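Local structure of carbonic anhydrase (Geobacillus kaustophilus, 3VNP) at residues N70-I74 against L86-V91; R55-Q59 against R156-V160. The protein catalyses the reversible hydration of carbon dioxide to hydrogencarbonate, working as a homotrimeric gamma-class carbonic anhydrase with magnesium or zinc in its active site. All coordinates share one frame; numbering follows the deposited sequence.

Interaction 1 (N70-I74 against L86-V91). With MG (magnesium ion), chain E.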
loop_
_atom_site.group_PDB
_atom_site.type_symbol
_atom_site.label_atom_id
_atom_site.label_comp_id
_atom_site.label_asym_id
_atom_site.label_seq_id
_atom_site.Cartn_x
_atom_site.Cartn_y
_atom_site.Cartn_z
ATOM N N ASN A 70 -15.738 -8.474 -15.472
ATOM C CA ASN A 70 -15.953 -8.881 -14.091
ATOM C C ASN A 70 -16.199 -7.678 -13.193
ATOM O O ASN A 70 -15.266 -7.044 -12.700
ATOM C CB ASN A 70 -14.748 -9.676 -13.594
ATOM C CG ASN A 70 -14.541 -10.960 -14.369
ATOM O OD1 ASN A 70 -13.412 -11.332 -14.668
ATOM N ND2 ASN A 70 -15.634 -11.652 -14.691
ATOM N N PRO A 71 -17.470 -7.355 -12.952
ATOM C CA PRO A 71 -17.773 -6.205 -12.103
ATOM C C PRO A 71 -17.254 -6.363 -10.683
ATOM O O PRO A 71 -17.063 -7.482 -10.197
ATOM C CB PRO A 71 -19.296 -6.138 -12.151
ATOM C CG PRO A 71 -19.669 -7.581 -12.198
ATOM C CD PRO A 71 -18.687 -8.136 -13.232
ATOM N N LEU A 72 -17.028 -5.227 -10.032
ATOM C CA LEU A 72 -16.567 -5.189 -8.652
ATOM C C LEU A 72 -17.786 -4.790 -7.814
ATOM O O LEU A 72 -18.235 -3.646 -7.868
ATOM C CB LEU A 72 -15.446 -4.150 -8.498
ATOM C CG LEU A 72 -14.903 -3.897 -7.085
ATOM C CD1 LEU A 72 -14.333 -5.185 -6.508
ATOM C CD2 LEU A 72 -13.831 -2.820 -7.128
ATOM N N ILE A 73 -18.327 -5.739 -7.060
ATOM C CA ILE A 73 -19.501 -5.470 -6.231
ATOM C C ILE A 73 -19.196 -5.535 -4.739
ATOM O O ILE A 73 -18.679 -6.534 -4.245
ATOM C CB ILE A 73 -20.665 -6.481 -6.521
ATOM C CG1 ILE A 73 -21.280 -6.225 -7.900
ATOM C CG2 ILE A 73 -21.751 -6.354 -5.456
ATOM C CD1 ILE A 73 -20.438 -6.703 -9.025
ATOM N N ILE A 74 -19.535 -4.470 -4.024
ATOM C CA ILE A 74 -19.323 -4.407 -2.583
ATOM C C ILE A 74 -20.662 -4.031 -1.956
ATOM O O ILE A 74 -21.025 -2.859 -1.930
ATOM C CB ILE A 74 -18.284 -3.330 -2.214
ATOM C CG1 ILE A 74 -16.962 -3.607 -2.934
ATOM C CG2 ILE A 74 -18.089 -3.296 -0.703
ATOM C CD1 ILE A 74 -15.886 -2.584 -2.652
ATOM N N LEU A 86 -8.782 -4.921 -4.015
ATOM C CA LEU A 86 -9.993 -5.631 -4.400
ATOM C C LEU A 86 -10.012 -5.589 -5.906
ATOM O O LEU A 86 -10.104 -4.519 -6.503
ATOM C CB LEU A 86 -11.240 -4.940 -3.840
ATOM C CG LEU A 86 -11.361 -4.889 -2.315
ATOM C CD1 LEU A 86 -12.626 -4.142 -1.926
ATOM C CD2 LEU A 86 -11.381 -6.300 -1.758
ATOM N N HIS A 87 -9.906 -6.758 -6.526
ATOM C CA HIS A 87 -9.883 -6.823 -7.974
ATOM C C HIS A 87 -11.024 -7.677 -8.515
ATOM O O HIS A 87 -10.994 -8.899 -8.407
ATOM C CB HIS A 87 -8.535 -7.377 -8.426
ATOM C CG HIS A 87 -8.067 -6.824 -9.733
ATOM N ND1 HIS A 87 -8.446 -7.356 -10.948
ATOM C CD2 HIS A 87 -7.267 -5.768 -10.017
ATOM C CE1 HIS A 87 -7.900 -6.651 -11.923
ATOM N NE2 HIS A 87 -7.182 -5.681 -11.384
ATOM N N SER A 88 -12.026 -7.021 -9.097
ATOM C CA SER A 88 -13.184 -7.718 -9.651
ATOM C C SER A 88 -13.709 -8.722 -8.643
ATOM O O SER A 88 -14.058 -9.847 -8.994
ATOM C CB SER A 88 -12.809 -8.446 -10.936
ATOM O OG SER A 88 -12.623 -7.531 -11.994
ATOM N N ALA A 89 -13.751 -8.310 -7.382
ATOM C CA ALA A 89 -14.227 -9.180 -6.325
ATOM C C ALA A 89 -15.689 -8.898 -6.039
ATOM O O ALA A 89 -16.204 -7.829 -6.377
ATOM C CB ALA A 89 -13.403 -8.970 -5.062
ATOM N N ILE A 90 -16.351 -9.872 -5.425
ATOM C CA ILE A 90 -17.750 -9.753 -5.059
ATOM C C ILE A 90 -17.826 -9.976 -3.557
ATOM O O ILE A 90 -17.699 -11.100 -3.079
ATOM C CB ILE A 90 -18.592 -10.797 -5.802
ATOM C CG1 ILE A 90 -18.487 -10.539 -7.303
ATOM C CG2 ILE A 90 -20.052 -10.731 -5.353
ATOM C CD1 ILE A 90 -19.098 -11.612 -8.149
ATOM N N VAL A 91 -18.009 -8.888 -2.816
ATOM C CA VAL A 91 -18.081 -8.942 -1.360
ATOM C C VAL A 91 -19.534 -8.796 -0.921
ATOM O O VAL A 91 -20.155 -7.755 -1.149
ATOM C CB VAL A 91 -17.239 -7.803 -0.727
ATOM C CG1 VAL A 91 -17.090 -8.027 0.761
ATOM C CG2 VAL A 91 -15.876 -7.722 -1.404
HETATM MG MG MG E . -5.964 -3.918 -12.439
HETATM O O HOH W 1 -16.236 -9.938 -10.847
HETATM O O HOH W 2 -4.723 -3.965 -14.531
#
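The flat carbonyl of N70 is met by the S88 hydroxyl, whose OG gives a hydrogen bond to N70 O (2.8 Å) from 17° out of the carbonyl plane. S88 OG also accepts from S67 N, and serine suits a place needing both roles. H87, whose CB is directed away from 70-74, makes no contact with it; its NE2 binds magnesium (2.4 Å) with H65, H82 of the second subunit and a water, while ND1 bonds to D105 OD1 and the H65 ring stands about perpendicular. In the parallel ladder beyond the turn, I73 N bonds to A89 O (3.1 Å), and V91 N to I73 O (2.8 Å) with an N-H...O angle of 166°. A water bridges P71 O and S88 O. Branched I73 and I90 suit the strands and pair on one face. On the other, L72, with CG anti to the backbone N (chi1 176°), carries CD1 to 4.1 Å from L86 CB and against A89 CB, and I74 CD1 meets L86 CD1 at 3.7 Å, crossing nearly at right angles. Strand hydrogen bonds and an apolar interior thus join the coils, while S88 and D105 probably help hold the turn and orient the ring.

Interaction 2 (R55-Q59 against R156-V160)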
loop_
_atom_site.group_PDB
_atom_site.type_symbol
_atom_site.label_atom_id
_atom_site.label_comp_id
_atom_site.label_asym_id
_atom_site.label_seq_id
_atom_site.Cartn_x
_atom_site.Cartn_y
_atom_site.Cartn_z
ATOM N N ARG A 55 -23.525 2.429 3.702
ATOM C CA ARG A 55 -22.887 2.210 4.994
ATOM C C ARG A 55 -21.627 1.359 4.926
ATOM O O ARG A 55 -21.281 0.667 5.886
ATOM C CB ARG A 55 -23.869 1.558 5.956
ATOM C CG ARG A 55 -25.236 2.181 5.948
ATOM C CD ARG A 55 -26.053 1.650 7.096
ATOM N NE ARG A 55 -25.766 2.366 8.334
ATOM C CZ ARG A 55 -25.501 1.775 9.496
ATOM N NH1 ARG A 55 -25.479 0.447 9.575
ATOM N NH2 ARG A 55 -25.275 2.511 10.581
ATOM N N VAL A 56 -20.940 1.418 3.793
ATOM C CA VAL A 56 -19.707 0.662 3.600
ATOM C C VAL A 56 -18.492 1.531 3.924
ATOM O O VAL A 56 -18.540 2.752 3.757
ATOM C CB VAL A 56 -19.568 0.208 2.129
ATOM C CG1 VAL A 56 -18.200 -0.419 1.907
ATOM C CG2 VAL A 56 -20.687 -0.758 1.769
ATOM N N ASN A 57 -17.415 0.918 4.407
ATOM C CA ASN A 57 -16.196 1.681 4.669
ATOM C C ASN A 57 -15.022 1.007 3.983
ATOM O O ASN A 57 -14.776 -0.183 4.168
ATOM C CB ASN A 57 -15.906 1.853 6.169
ATOM C CG ASN A 57 -15.533 0.559 6.858
ATOM O OD1 ASN A 57 -16.383 -0.112 7.452
ATOM N ND2 ASN A 57 -14.253 0.198 6.787
ATOM N N ILE A 58 -14.334 1.777 3.150
ATOM C CA ILE A 58 -13.167 1.304 2.423
ATOM C C ILE A 58 -12.000 2.103 2.995
ATOM O O ILE A 58 -11.776 3.258 2.632
ATOM C CB ILE A 58 -13.341 1.552 0.917
ATOM C CG1 ILE A 58 -14.484 0.669 0.402
ATOM C CG2 ILE A 58 -12.049 1.245 0.167
ATOM C CD1 ILE A 58 -14.812 0.874 -1.050
ATOM N N GLN A 59 -11.271 1.474 3.909
ATOM C CA GLN A 59 -10.167 2.126 4.595
ATOM C C GLN A 59 -8.940 2.535 3.782
ATOM O O GLN A 59 -8.753 2.121 2.637
ATOM C CB GLN A 59 -9.773 1.286 5.816
ATOM C CG GLN A 59 -10.821 1.370 6.930
ATOM C CD GLN A 59 -10.610 0.360 8.036
ATOM O OE1 GLN A 59 -9.511 0.234 8.579
ATOM N NE2 GLN A 59 -11.670 -0.367 8.383
ATOM N N ARG A 156 -18.726 -1.530 11.807
ATOM C CA ARG A 156 -19.522 -1.012 10.710
ATOM C C ARG A 156 -20.201 0.306 11.093
ATOM O O ARG A 156 -20.052 1.320 10.409
ATOM C CB ARG A 156 -20.549 -2.079 10.334
ATOM C CG ARG A 156 -21.544 -1.727 9.256
ATOM C CD ARG A 156 -22.152 -3.018 8.750
ATOM N NE ARG A 156 -22.426 -3.946 9.847
ATOM C CZ ARG A 156 -22.082 -5.231 9.850
ATOM N NH1 ARG A 156 -21.446 -5.757 8.815
ATOM N NH2 ARG A 156 -22.371 -5.994 10.896
ATOM N N ARG A 157 -20.935 0.286 12.200
ATOM C CA ARG A 157 -21.637 1.466 12.693
ATOM C C ARG A 157 -20.667 2.588 13.057
ATOM O O ARG A 157 -20.917 3.756 12.758
ATOM C CB ARG A 157 -22.481 1.087 13.912
ATOM C CG ARG A 157 -23.205 2.243 14.565
ATOM C CD ARG A 157 -23.885 1.782 15.845
ATOM N NE ARG A 157 -22.922 1.229 16.794
ATOM C CZ ARG A 157 -23.237 0.756 17.996
ATOM N NH1 ARG A 157 -24.502 0.763 18.406
ATOM N NH2 ARG A 157 -22.284 0.271 18.787
ATOM N N GLU A 158 -19.564 2.228 13.705
ATOM C CA GLU A 158 -18.552 3.201 14.101
ATOM C C GLU A 158 -18.014 3.987 12.903
ATOM O O GLU A 158 -17.818 5.201 12.994
ATOM C CB GLU A 158 -17.386 2.499 14.803
ATOM C CG GLU A 158 -16.179 3.403 15.063
ATOM C CD GLU A 158 -14.893 2.619 15.306
ATOM O OE1 GLU A 158 -14.858 1.814 16.260
ATOM O OE2 GLU A 158 -13.915 2.807 14.542
ATOM N N TYR A 159 -17.768 3.309 11.783
ATOM C CA TYR A 159 -17.245 4.008 10.614
ATOM C C TYR A 159 -18.235 4.946 9.932
ATOM O O TYR A 159 -17.830 5.838 9.185
ATOM C CB TYR A 159 -16.651 3.026 9.595
ATOM C CG TYR A 159 -15.162 2.836 9.795
ATOM C CD1 TYR A 159 -14.665 1.770 10.547
ATOM C CD2 TYR A 159 -14.253 3.774 9.300
ATOM C CE1 TYR A 159 -13.295 1.645 10.806
ATOM C CE2 TYR A 159 -12.882 3.661 9.554
ATOM C CZ TYR A 159 -12.410 2.597 10.308
ATOM O OH TYR A 159 -11.060 2.495 10.573
ATOM N N VAL A 160 -19.527 4.750 10.179
ATOM C CA VAL A 160 -20.531 5.633 9.601
ATOM C C VAL A 160 -20.447 6.927 10.406
ATOM O O VAL A 160 -20.553 8.024 9.858
ATOM C CB VAL A 160 -21.946 5.050 9.730
ATOM C CG1 VAL A 160 -22.952 6.022 9.150
ATOM C CG2 VAL A 160 -22.028 3.720 9.007
HETATM O O HOH W 3 -19.259 1.616 7.488
#
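R55 O and R156 O are joined through one water, 2.7 Å from R55 O and 3.0 Å from R156 O; other acceptors lie near this water, so its two protons may not both serve this bridge at all times. It links the turn before strand 57-58 to the helix backbone. Beside it the bend at chi3 (83°) turns the R55 guanidinium so that V160 CG2 lies over one face, 3.8 Å from R55 NH2; compact V160 offers the flat group an apolar surface. R156 instead sends NH1 to G77 O. Y159 carries the rest of the contact. The N57 amide stacks on one face of its ring, the planes 17° apart and N57 CG 3.7 Å from Y159 CG. Farther out, the Q59 amide lies nearly parallel to the ring, with Q59 CD 3.3 Å from Y159 OH. That hydroxyl bonds to R44 of the third subunit, and the ring of W38 meets the tyrosine at about 80°. A leucine in place of Y159 would probably leave that R44 without its hydroxyl partner and the N57 and Q59 amides without a flat surface to lie against. Q59 also touches H82 of the same chain, a magnesium ligand. The arrangement belongs to the gamma-class fold, a left-handed beta-helix with a C-terminal helix packed along one side, its metal sites at the subunit interfaces.

Overall arrangement
From the N terminus the chain winds through successive beta-helix coils and first reaches 55-59, which waits for its partner until the C-terminal helix. Meanwhile 70-74 lies on the next coil, and 86-91, on the one after, closes interaction 1 after an intervening run of 11 residues. Interaction 2 closes only when 156-160 arrives, 97 residues on from 55-59, so interaction 1 is nested within its loop. The first ties neighbouring coils to each other; the second ties the coils to the helix 146-170. Their centres are about 18 Å apart, yet they touch through the interior, where I74 packs against V56 and I58. At one residue, H87, interaction 1 meets a second subunit, and interaction 2 borders the third.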